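Local structure of probable thiamine pyrophosphokinase (Staphylococcus saprophyticus, 3L8M) at residues 122-127 against 133-138; 111-116 against 203-208; 33-36 against 41-44; 15-18 against 24-27; 97-100 against 105-108. The protein probably transfers a pyrophosphate group from ATP to thiamine, producing thiamine diphosphate. All coordinates share one frame; numbering follows the deposited sequence.

Interaction 1 of 5, residues 122-127 against 133-138; sequences NINIKL and EIQFIQ. With NA (sodium ion), chain C.
The beta hairpin of strands 124-128 and 132-137 is tied together at Leu127 and Ile134, an antiparallel hydrogen-bonded pair close to the turn. Leu127 N donates to Ile134 O at 3.0 Å, and Ile134 N returns the bond to Leu127 O, also at 3.0 Å. Both side chains rise from the same face of the sheet, with Leu127 CB 4.3 Å from Ile134 CB, and helix 103-113 packs over them through Leu110, Leu113 and Phe106. Away from the turn the strands diverge, their directions 142° apart, and a water takes over: it donates to Ile125 O at 2.8 Å and accepts from Phe136 N.

On the other face Lys126 runs out extended beyond CG and crosses Glu133 obliquely. Its NZ comes 3.1 Å from Glu133 OE2, approaching nearly in line with that C-O bond, and the pair is a salt bridge. Gln135 lies alongside Lys126 and points the same way, NE2 being 3.7 Å from Lys126 CE. At the start of the strand a sodium ion is held by Asn124 O at 3.0 Å, with Asp94 OD1 as another ligand, and the ion sits beside the methylenes of Lys126. With NZ paired to it, the Glu133 carboxylate probably offsets part of the positive charge gathered where the sodium ion and the lysine lie close together.

Interaction 2 of 5, residues 111-116 against 203-208; sequences QILEKP and SVLMIR
Glu114 and Leu205 meet at about a right angle, the carboxylate coming in across the forked tip of the leucine. Glu114 leaves the backbone with CG anti to its carbonyl carbon (chi1 -53°) and continues extended, which carries the carboxylate forward to the strand. OE2 alone does the touching: it is nearest to Leu205 CD1, at 3.7 Å, with Leu205 CG and CD2 only slightly farther. These are van der Waals contacts between a polar oxygen and hydrocarbon; no hydrogen bond joins the two segments.

The second touch is wholly apolar and lighter. Leu113, whose CB is directed at the strand, puts its CD1 4.3 Å from Leu205 CD2, so Leu205 takes the leucine on one branch while the carboxylate oxygen is nearest the other. Val158, in a loop, packs on both Glu114 and Leu205, and Phe136 also reaches Glu114 from the neighbouring strand. Strand 204-209 is itself bonded between strands 132-137 and 152-157. This is the packing of an alpha/beta fold, with the C-terminal part of helix 103-113 around Leu113 and Glu114 resting on one face of the mixed sheet.

Interaction 3 of 5, residues 33-36 against 41-44; sequences LILL and TPQF
Thr41 opens the segment by passing Leu36 with its backbone: its CA is 4.5 Å from Leu36 CD2, the methyl that also reaches the next residue, while its CB points away from the helix. This end of the contact lies at a subunit boundary, because Leu36 of the second subunit packs on both Thr41 and Leu36.

Pro42 carries the rest. Its ring is directed at the last turn of helix 30-37 and is shared by two leucines. Leu35 slides past it in the opposite direction, with CD1 3.8 Å from Pro42 CG and its own CB 3.9 Å from the same ring carbon. Leu36 crosses the ring at about a right angle and sets CD2 only 3.5 Å from Pro42 CD, the tightest approach here. Both leucines hold CG anti to the carbonyl carbon, chi1 being -74° in Leu35 and -64° in Leu36; this directs both branched ends off the helix, and their successive positions on it bring them to different atoms of the one ring. Behind Leu35 stand Leu6, Leu17 and Trp25, so the proline closes over a larger apolar cluster.

Gln43 and Phe44 then turn to the sheet, where their backbones bond to Trp25 and Gly27 and lead the chain into strand 44-46.

No hydrogen bond links the two segments. Pro42 has no backbone N-H to satisfy, and the buried contact made by its ring rests on close hydrocarbon packing, without any directional bond between helix and loop.

Interaction 4 of 5, residues 15-18 against 24-27; sequences HILV and HWIG
Leu17 and Trp25 are the nearest backbone positions, yet their CA atoms stand 9.4 Å apart, so the short helix 16-19 and strand 24-28 meet through side chains, with one backbone oxygen of the helix also reaching the indole. Trp25 points at the helix and bridges the gap. Its CG lies anti to the carbonyl carbon (chi1 -79°), which presents the six-membered ring to Ile16 and Leu17.

Leu17 lays one methyl over a face of that ring. CD2 is 4.0 Å from the ring centroid and only 19° off the normal, a CH-pi contact, though displaced toward the rim, with Trp25 CZ2 its nearest atom at 3.8 Å.

The segments belong to a beta-alpha-beta unit in which strand 2-6 leads through helix 16-19 to strand 24-28, and the indole fills the interval between the helix and the strands. Leu6 and Asn4 of strand 2-6 touch it as well.

Ile16 reaches the far end of the ring, its CG1 4.0 Å from Trp25 CH2. Because CG1 is anti to the backbone N (chi1 -167°), it is this longer branch that meets the indole. The carbonyl oxygen of Ile16 comes in obliquely, 3.8 Å from Trp25 CZ2. On the polar side of the indole, Trp25 NE1 donates to His20 O in the connection between helix and strand, which helps to fix how the ring is turned.

Interaction 5 of 5, residues 97-100 against 105-108; sequences GATG and HFMG
Two first torsions bring Phe106 and the loop together. In Phe106 chi1 is 169°, swinging CG to the far side from the backbone N and setting the ring alongside Ala98 and Thr99. In Thr99 chi1 is 77°, which puts OG1 between the backbone N and the carbonyl carbon and leaves CG2 as the branch that meets the ring.

The carbonyl oxygen of Ala98 comes at the edge of the Phe106 ring and near its plane, 3.4 Å from CD1. There it meets the slightly positive C-H rim rather than the pi cloud. The same oxygen also makes a CA-H...O contact with Phe106 CA at 3.5 Å, with 137° at the hydrogen, so one carbonyl sits between the backbone and the ring of a single residue. Thr99 and Phe106 lie side by side and point the same way, Thr99 CG2 being 3.9 Å from Phe106 CE1. No conventional hydrogen bond crosses between the segments.

The polar branch of Thr99 is engaged elsewhere: OG1 is hydrogen-bonded to Asp129 OD2 and Asn11 ND2, which fixes the rotation that offers CG2 to the phenylalanine. A different sodium ion from the one bound by Asn124 lies about 6 Å from the Thr99 side chain. Such a glycine-containing loop, running from parallel strand 92-96 into helix 103-113, is the strand-to-helix connection of an alpha/beta fold, here folded back onto the helix's first turn.

In the fold
From the N terminus, interaction 4 closes first, joining helix 16-19 to strand 24-28, and interaction 3 follows, fastening helix 30-37 to the loop before strand 44-46. Their centres are 8 Å apart, and Gln43 N to Trp25 O (2.8 Å) joins them; both reach the second subunit. Interaction 5 next closes the short loop into helix 103-113, whose far end serves interaction 2. Interaction 2 spans the longest loop, out to strand 204-209, and the hairpin of interaction 1 is nested within it; their strands 132-137 and 204-209 are neighbours in the sheet. Phe106 CZ, 4.0 Å from Ile134 CD1, connects interaction 5 to that hairpin. Otherwise the contacts run in series, and none cross.

Interaction 1 of 5, residues 122-127 against 133-138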
# COMPACT_ATOMS: atom_id res chain seq x y z
N ASN A 122 -22.66 4.23 10.43
CA ASN A 122 -22.24 2.84 10.51
C ASN A 122 -20.79 2.74 10.97
O ASN A 122 -19.99 2.03 10.37
CB ASN A 122 -22.41 2.15 9.15
CG ASN A 122 -22.61 0.66 9.28
OD1 ASN A 122 -23.64 0.20 9.78
ND2 ASN A 122 -21.64 -0.12 8.82
N ILE A 123 -20.46 3.47 12.03
CA ILE A 123 -19.10 3.50 12.58
C ILE A 123 -18.91 2.47 13.70
O ILE A 123 -19.85 2.16 14.44
CB ILE A 123 -18.78 4.91 13.13
CG1 ILE A 123 -17.35 4.96 13.68
CG2 ILE A 123 -19.77 5.28 14.21
CD1 ILE A 123 -16.29 5.03 12.61
N ASN A 124 -17.70 1.94 13.81
CA ASN A 124 -17.37 0.94 14.82
C ASN A 124 -16.17 1.41 15.64
O ASN A 124 -15.03 1.25 15.21
CB ASN A 124 -17.04 -0.39 14.15
CG ASN A 124 -16.60 -1.45 15.14
OD1 ASN A 124 -15.90 -2.40 14.78
ND2 ASN A 124 -17.02 -1.31 16.39
N ILE A 125 -16.42 1.98 16.82
CA ILE A 125 -15.36 2.47 17.69
C ILE A 125 -15.10 1.50 18.86
O ILE A 125 -16.02 1.10 19.57
CB ILE A 125 -15.73 3.85 18.31
CG1 ILE A 125 -16.21 4.82 17.23
CG2 ILE A 125 -14.53 4.43 19.03
CD1 ILE A 125 -15.09 5.37 16.35
N LYS A 126 -13.84 1.11 19.04
CA LYS A 126 -13.48 0.21 20.14
C LYS A 126 -12.27 0.74 20.92
O LYS A 126 -11.30 1.23 20.32
CB LYS A 126 -13.11 -1.18 19.64
CG LYS A 126 -14.23 -2.00 19.07
CD LYS A 126 -13.68 -3.35 18.63
CE LYS A 126 -14.74 -4.16 17.90
NZ LYS A 126 -14.23 -5.49 17.46
N LEU A 127 -12.33 0.66 22.25
CA LEU A 127 -11.23 1.07 23.12
C LEU A 127 -10.52 -0.24 23.38
O LEU A 127 -11.17 -1.25 23.65
CB LEU A 127 -11.74 1.66 24.44
CG LEU A 127 -12.72 2.84 24.34
CD1 LEU A 127 -13.23 3.24 25.74
CD2 LEU A 127 -12.03 4.02 23.66
N GLU A 133 -11.37 -5.02 25.68
CA GLU A 133 -11.92 -4.53 24.43
C GLU A 133 -13.29 -4.02 24.85
O GLU A 133 -14.06 -4.75 25.49
CB GLU A 133 -12.03 -5.66 23.42
CG GLU A 133 -12.15 -5.19 21.99
CD GLU A 133 -12.00 -6.34 21.00
OE1 GLU A 133 -11.02 -7.10 21.12
OE2 GLU A 133 -12.87 -6.47 20.10
N ILE A 134 -13.59 -2.76 24.53
CA ILE A 134 -14.86 -2.14 24.92
C ILE A 134 -15.55 -1.41 23.77
O ILE A 134 -14.91 -0.70 22.99
CB ILE A 134 -14.62 -1.11 26.07
CG1 ILE A 134 -14.00 -1.80 27.28
CG2 ILE A 134 -15.93 -0.42 26.45
CD1 ILE A 134 -13.48 -0.83 28.33
N GLN A 135 -16.87 -1.59 23.66
CA GLN A 135 -17.64 -0.92 22.62
C GLN A 135 -19.07 -0.70 23.09
O GLN A 135 -19.58 -1.43 23.94
CB GLN A 135 -17.64 -1.74 21.32
CG GLN A 135 -18.30 -3.10 21.44
CD GLN A 135 -18.25 -3.89 20.13
OE1 GLN A 135 -18.80 -3.46 19.12
NE2 GLN A 135 -17.59 -5.05 20.16
N PHE A 136 -19.71 0.31 22.51
CA PHE A 136 -21.09 0.67 22.84
C PHE A 136 -22.07 -0.11 21.95
O PHE A 136 -21.78 -0.36 20.79
CB PHE A 136 -21.24 2.19 22.64
CG PHE A 136 -22.59 2.73 22.99
CD1 PHE A 136 -23.11 2.59 24.27
CD2 PHE A 136 -23.32 3.45 22.05
CE1 PHE A 136 -24.34 3.15 24.61
CE2 PHE A 136 -24.56 4.02 22.37
CZ PHE A 136 -25.07 3.87 23.66
N ILE A 137 -23.20 -0.52 22.51
CA ILE A 137 -24.20 -1.25 21.75
C ILE A 137 -25.55 -0.62 22.03
O ILE A 137 -26.01 -0.61 23.17
CB ILE A 137 -24.28 -2.73 22.13
CG1 ILE A 137 -22.91 -3.40 21.97
CG2 ILE A 137 -25.30 -3.43 21.23
CD1 ILE A 137 -22.91 -4.87 22.35
N GLN A 138 -26.17 -0.10 20.97
CA GLN A 138 -27.45 0.58 21.08
C GLN A 138 -28.63 -0.36 20.92
O GLN A 138 -28.45 -1.56 20.66
CB GLN A 138 -27.50 1.68 20.02
CG GLN A 138 -28.51 2.77 20.27
CD GLN A 138 -28.39 3.88 19.25
OE1 GLN A 138 -28.50 3.64 18.04
NE2 GLN A 138 -28.17 5.10 19.72
NA NA C . -13.22 -1.07 15.70
O HOH W 1 -18.67 1.85 20.29

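Interaction 2 of 5, residues 111-116 against 203-208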
# COMPACT_ATOMS: atom_id res chain seq x y z
N GLN A 111 -17.52 8.37 27.05
CA GLN A 111 -18.57 9.27 26.59
C GLN A 111 -18.61 9.32 25.05
O GLN A 111 -19.68 9.38 24.45
CB GLN A 111 -18.36 10.68 27.16
CG GLN A 111 -18.55 10.77 28.66
CD GLN A 111 -18.27 12.16 29.20
OE1 GLN A 111 -17.52 12.93 28.59
NE2 GLN A 111 -18.87 12.49 30.34
N ILE A 112 -17.43 9.30 24.42
CA ILE A 112 -17.37 9.35 22.96
C ILE A 112 -18.08 8.17 22.30
O ILE A 112 -18.84 8.35 21.35
CB ILE A 112 -15.91 9.40 22.47
CG1 ILE A 112 -15.23 10.67 22.98
CG2 ILE A 112 -15.86 9.40 20.95
CD1 ILE A 112 -13.74 10.66 22.79
N LEU A 113 -17.83 6.96 22.80
CA LEU A 113 -18.46 5.77 22.25
C LEU A 113 -19.98 5.88 22.35
O LEU A 113 -20.71 5.28 21.56
CB LEU A 113 -18.01 4.53 23.02
CG LEU A 113 -16.55 4.07 23.04
CD1 LEU A 113 -16.40 3.02 24.14
CD2 LEU A 113 -16.14 3.48 21.71
N GLU A 114 -20.45 6.65 23.32
CA GLU A 114 -21.88 6.81 23.56
C GLU A 114 -22.52 7.95 22.78
O GLU A 114 -23.74 8.12 22.82
CB GLU A 114 -22.11 6.98 25.06
CG GLU A 114 -21.45 5.85 25.88
CD GLU A 114 -21.38 6.14 27.37
OE1 GLU A 114 -21.48 7.32 27.76
OE2 GLU A 114 -21.19 5.18 28.15
N LYS A 115 -21.72 8.74 22.07
CA LYS A 115 -22.28 9.83 21.30
C LYS A 115 -23.28 9.28 20.28
O LYS A 115 -22.98 8.35 19.53
CB LYS A 115 -21.18 10.61 20.59
CG LYS A 115 -20.26 11.37 21.54
CD LYS A 115 -19.61 12.54 20.82
CE LYS A 115 -18.90 13.46 21.81
NZ LYS A 115 -18.48 14.75 21.17
N PRO A 116 -24.50 9.84 20.27
CA PRO A 116 -25.55 9.41 19.34
C PRO A 116 -25.19 9.69 17.88
O PRO A 116 -25.63 8.98 16.98
CB PRO A 116 -26.77 10.20 19.82
CG PRO A 116 -26.16 11.45 20.37
CD PRO A 116 -24.97 10.93 21.13
N SER A 203 -29.27 1.22 26.34
CA SER A 203 -27.99 0.97 25.71
C SER A 203 -27.01 0.39 26.73
O SER A 203 -27.12 0.67 27.93
CB SER A 203 -27.43 2.28 25.16
OG SER A 203 -27.28 3.25 26.20
N VAL A 204 -26.06 -0.41 26.26
CA VAL A 204 -25.07 -1.00 27.16
C VAL A 204 -23.66 -1.04 26.57
O VAL A 204 -23.48 -1.15 25.35
CB VAL A 204 -25.45 -2.45 27.53
CG1 VAL A 204 -26.86 -2.50 28.11
CG2 VAL A 204 -25.34 -3.35 26.30
N LEU A 205 -22.67 -0.92 27.44
CA LEU A 205 -21.29 -1.00 27.01
C LEU A 205 -20.95 -2.48 27.11
O LEU A 205 -21.31 -3.15 28.08
CB LEU A 205 -20.37 -0.21 27.94
CG LEU A 205 -20.38 1.31 27.83
CD1 LEU A 205 -19.72 1.90 29.08
CD2 LEU A 205 -19.66 1.76 26.56
N MSE A 206 -20.29 -3.02 26.10
CA MSE A 206 -19.91 -4.41 26.15
C MSE A 206 -18.41 -4.41 26.39
O MSE A 206 -17.68 -3.70 25.70
CB MSE A 206 -20.23 -5.11 24.84
CG MSE A 206 -19.59 -6.48 24.74
SE MSE A 206 -20.02 -7.30 23.21
CE MSE A 206 -19.81 -8.96 23.73
N ILE A 207 -17.96 -5.18 27.37
CA ILE A 207 -16.54 -5.24 27.67
C ILE A 207 -16.04 -6.67 27.71
O ILE A 207 -16.53 -7.49 28.48
CB ILE A 207 -16.23 -4.55 29.01
CG1 ILE A 207 -14.80 -4.84 29.44
CG2 ILE A 207 -17.20 -5.01 30.08
CD1 ILE A 207 -14.34 -3.98 30.58
N ARG A 208 -15.07 -6.97 26.85
CA ARG A 208 -14.50 -8.31 26.81
C ARG A 208 -13.17 -8.30 27.53
O ARG A 208 -12.35 -7.40 27.35
CB ARG A 208 -14.35 -8.76 25.36
CG ARG A 208 -15.69 -8.75 24.64
CD ARG A 208 -15.86 -9.97 23.77
NE ARG A 208 -15.93 -9.62 22.36
CZ ARG A 208 -16.17 -10.50 21.39
NH1 ARG A 208 -16.35 -11.78 21.69
NH2 ARG A 208 -16.21 -10.10 20.12

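Interaction 3 of 5, residues 33-36 against 41-44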
# COMPACT_ATOMS: atom_id res chain seq x y z
N LEU A 33 4.18 11.56 19.62
CA LEU A 33 5.62 11.32 19.74
C LEU A 33 5.99 9.83 19.82
O LEU A 33 7.04 9.43 19.31
CB LEU A 33 6.18 12.06 20.96
CG LEU A 33 6.16 13.60 20.92
CD1 LEU A 33 6.84 14.08 19.64
CD2 LEU A 33 4.72 14.11 20.97
N ILE A 34 5.15 9.00 20.45
CA ILE A 34 5.45 7.57 20.54
C ILE A 34 5.42 6.96 19.13
O ILE A 34 6.24 6.11 18.79
CB ILE A 34 4.44 6.78 21.43
CG1 ILE A 34 4.33 7.37 22.84
CG2 ILE A 34 4.88 5.32 21.52
CD1 ILE A 34 5.65 7.61 23.54
N LEU A 35 4.46 7.39 18.31
CA LEU A 35 4.36 6.86 16.94
C LEU A 35 5.63 7.16 16.15
O LEU A 35 6.26 6.25 15.61
CB LEU A 35 3.14 7.46 16.21
CG LEU A 35 1.81 6.88 16.68
CD1 LEU A 35 0.64 7.58 16.03
CD2 LEU A 35 1.78 5.41 16.35
N LEU A 36 5.98 8.44 16.10
CA LEU A 36 7.16 8.91 15.39
C LEU A 36 8.43 8.23 15.88
O LEU A 36 9.27 7.80 15.06
CB LEU A 36 7.27 10.43 15.57
CG LEU A 36 6.12 11.23 14.94
CD1 LEU A 36 6.17 12.68 15.43
CD2 LEU A 36 6.23 11.17 13.41
N THR A 41 4.76 7.21 10.73
CA THR A 41 4.24 8.52 10.37
C THR A 41 2.72 8.56 10.54
O THR A 41 1.99 7.89 9.83
CB THR A 41 4.57 8.90 8.91
OG1 THR A 41 5.99 8.90 8.72
CG2 THR A 41 4.00 10.29 8.57
N PRO A 42 2.24 9.37 11.49
CA PRO A 42 0.80 9.48 11.74
C PRO A 42 0.10 10.17 10.56
O PRO A 42 0.63 11.11 9.99
CB PRO A 42 0.74 10.35 13.00
CG PRO A 42 2.08 10.15 13.64
CD PRO A 42 3.01 10.15 12.48
N GLN A 43 -1.08 9.68 10.19
CA GLN A 43 -1.88 10.28 9.12
C GLN A 43 -2.13 11.74 9.55
O GLN A 43 -2.21 12.64 8.72
CB GLN A 43 -3.23 9.55 9.00
CG GLN A 43 -3.14 8.07 8.66
CD GLN A 43 -2.56 7.84 7.27
OE1 GLN A 43 -2.95 8.51 6.31
NE2 GLN A 43 -1.64 6.89 7.16
N PHE A 44 -2.28 11.94 10.86
CA PHE A 44 -2.50 13.26 11.44
C PHE A 44 -2.52 13.15 12.96
O PHE A 44 -2.71 12.07 13.51
CB PHE A 44 -3.79 13.89 10.92
CG PHE A 44 -5.06 13.23 11.39
CD1 PHE A 44 -5.56 13.48 12.67
CD2 PHE A 44 -5.77 12.39 10.54
CE1 PHE A 44 -6.75 12.92 13.08
CE2 PHE A 44 -6.97 11.82 10.95
CZ PHE A 44 -7.46 12.08 12.23

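Interaction 4 of 5, residues 15-18 against 24-27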
# COMPACT_ATOMS: atom_id res chain seq x y z
N HIS A 15 3.87 -5.13 21.52
CA HIS A 15 4.19 -5.19 20.10
C HIS A 15 3.13 -4.59 19.17
O HIS A 15 3.24 -4.74 17.96
CB HIS A 15 4.43 -6.65 19.69
CG HIS A 15 5.37 -7.37 20.60
ND1 HIS A 15 5.24 -8.71 20.90
CD2 HIS A 15 6.44 -6.93 21.31
CE1 HIS A 15 6.19 -9.07 21.75
NE2 HIS A 15 6.93 -8.01 22.02
N ILE A 16 2.13 -3.91 19.72
CA ILE A 16 1.08 -3.33 18.88
C ILE A 16 1.63 -2.38 17.80
O ILE A 16 1.03 -2.25 16.75
CB ILE A 16 0.01 -2.56 19.74
CG1 ILE A 16 -1.22 -2.25 18.89
CG2 ILE A 16 0.58 -1.25 20.27
CD1 ILE A 16 -2.04 -3.46 18.55
N LEU A 17 2.77 -1.75 18.04
CA LEU A 17 3.32 -0.85 17.03
C LEU A 17 4.09 -1.54 15.90
O LEU A 17 4.08 -1.07 14.77
CB LEU A 17 4.20 0.24 17.67
CG LEU A 17 3.45 1.22 18.58
CD1 LEU A 17 4.34 2.43 18.86
CD2 LEU A 17 2.15 1.65 17.91
N VAL A 18 4.74 -2.66 16.21
CA VAL A 18 5.47 -3.42 15.20
C VAL A 18 4.50 -4.25 14.36
O VAL A 18 4.57 -4.27 13.13
CB VAL A 18 6.51 -4.40 15.83
CG1 VAL A 18 7.22 -5.22 14.74
CG2 VAL A 18 7.53 -3.63 16.65
N HIS A 24 -3.13 2.50 9.29
CA HIS A 24 -3.24 3.95 9.45
C HIS A 24 -3.23 4.30 10.95
O HIS A 24 -4.09 3.82 11.70
CB HIS A 24 -4.54 4.45 8.82
CG HIS A 24 -4.71 4.09 7.38
ND1 HIS A 24 -3.97 4.68 6.37
CD2 HIS A 24 -5.52 3.20 6.77
CE1 HIS A 24 -4.32 4.16 5.21
NE2 HIS A 24 -5.26 3.26 5.42
N TRP A 25 -2.27 5.12 11.37
CA TRP A 25 -2.18 5.53 12.77
C TRP A 25 -2.37 7.03 12.97
O TRP A 25 -1.79 7.85 12.25
CB TRP A 25 -0.85 5.11 13.39
CG TRP A 25 -0.76 3.66 13.80
CD1 TRP A 25 -0.29 2.61 13.05
CD2 TRP A 25 -1.14 3.10 15.07
NE1 TRP A 25 -0.34 1.44 13.78
CE2 TRP A 25 -0.86 1.72 15.02
CE3 TRP A 25 -1.69 3.64 16.25
CZ2 TRP A 25 -1.11 0.86 16.11
CZ3 TRP A 25 -1.94 2.78 17.34
CH2 TRP A 25 -1.65 1.41 17.25
N ILE A 26 -3.17 7.37 13.98
CA ILE A 26 -3.48 8.75 14.35
C ILE A 26 -2.88 9.02 15.74
O ILE A 26 -3.05 8.21 16.66
CB ILE A 26 -5.02 8.97 14.48
CG1 ILE A 26 -5.76 8.44 13.25
CG2 ILE A 26 -5.31 10.45 14.73
CD1 ILE A 26 -5.39 9.09 11.95
N GLY A 27 -2.19 10.14 15.91
CA GLY A 27 -1.63 10.43 17.23
C GLY A 27 -2.44 11.43 18.06
O GLY A 27 -2.81 12.50 17.56

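Interaction 5 of 5, residues 97-100 against 105-108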
# COMPACT_ATOMS: atom_id res chain seq x y z
N GLY A 97 -4.24 3.10 24.29
CA GLY A 97 -3.65 4.07 25.19
C GLY A 97 -4.59 4.91 26.03
O GLY A 97 -4.14 5.81 26.73
N ALA A 98 -5.89 4.62 25.98
CA ALA A 98 -6.86 5.40 26.74
C ALA A 98 -7.24 4.88 28.13
O ALA A 98 -8.18 5.41 28.74
CB ALA A 98 -8.13 5.60 25.90
N THR A 99 -6.55 3.85 28.64
CA THR A 99 -6.86 3.29 29.97
C THR A 99 -5.70 3.51 30.94
O THR A 99 -4.58 3.83 30.54
CB THR A 99 -7.17 1.76 29.92
OG1 THR A 99 -5.96 1.00 29.80
CG2 THR A 99 -8.08 1.41 28.75
N GLY A 100 -5.97 3.34 32.24
CA GLY A 100 -4.96 3.53 33.26
C GLY A 100 -4.77 5.01 33.61
O GLY A 100 -5.46 5.87 33.07
N HIS A 105 -10.11 10.72 32.35
CA HIS A 105 -9.91 10.67 30.91
C HIS A 105 -10.50 9.38 30.33
O HIS A 105 -11.20 9.41 29.31
CB HIS A 105 -8.42 10.75 30.56
CG HIS A 105 -7.78 12.05 30.95
ND1 HIS A 105 -8.28 13.27 30.56
CD2 HIS A 105 -6.66 12.31 31.67
CE1 HIS A 105 -7.51 14.24 31.03
NE2 HIS A 105 -6.52 13.68 31.71
N PHE A 106 -10.21 8.26 30.98
CA PHE A 106 -10.74 6.98 30.53
C PHE A 106 -12.25 7.10 30.39
O PHE A 106 -12.82 6.58 29.43
CB PHE A 106 -10.46 5.87 31.56
CG PHE A 106 -11.19 4.60 31.27
CD1 PHE A 106 -10.89 3.85 30.14
CD2 PHE A 106 -12.22 4.17 32.11
CE1 PHE A 106 -11.60 2.68 29.84
CE2 PHE A 106 -12.94 3.00 31.83
CZ PHE A 106 -12.63 2.25 30.69
N MSE A 107 -12.87 7.79 31.35
CA MSE A 107 -14.32 8.00 31.36
C MSE A 107 -14.78 8.87 30.19
O MSE A 107 -15.83 8.63 29.59
CB MSE A 107 -14.74 8.65 32.68
CG MSE A 107 -14.36 7.82 33.91
SE MSE A 107 -15.30 6.14 33.99
CE MSE A 107 -16.86 6.80 34.90
N GLY A 108 -13.99 9.90 29.88
CA GLY A 108 -14.33 10.77 28.77
C GLY A 108 -14.30 9.94 27.50
O GLY A 108 -15.15 10.08 26.61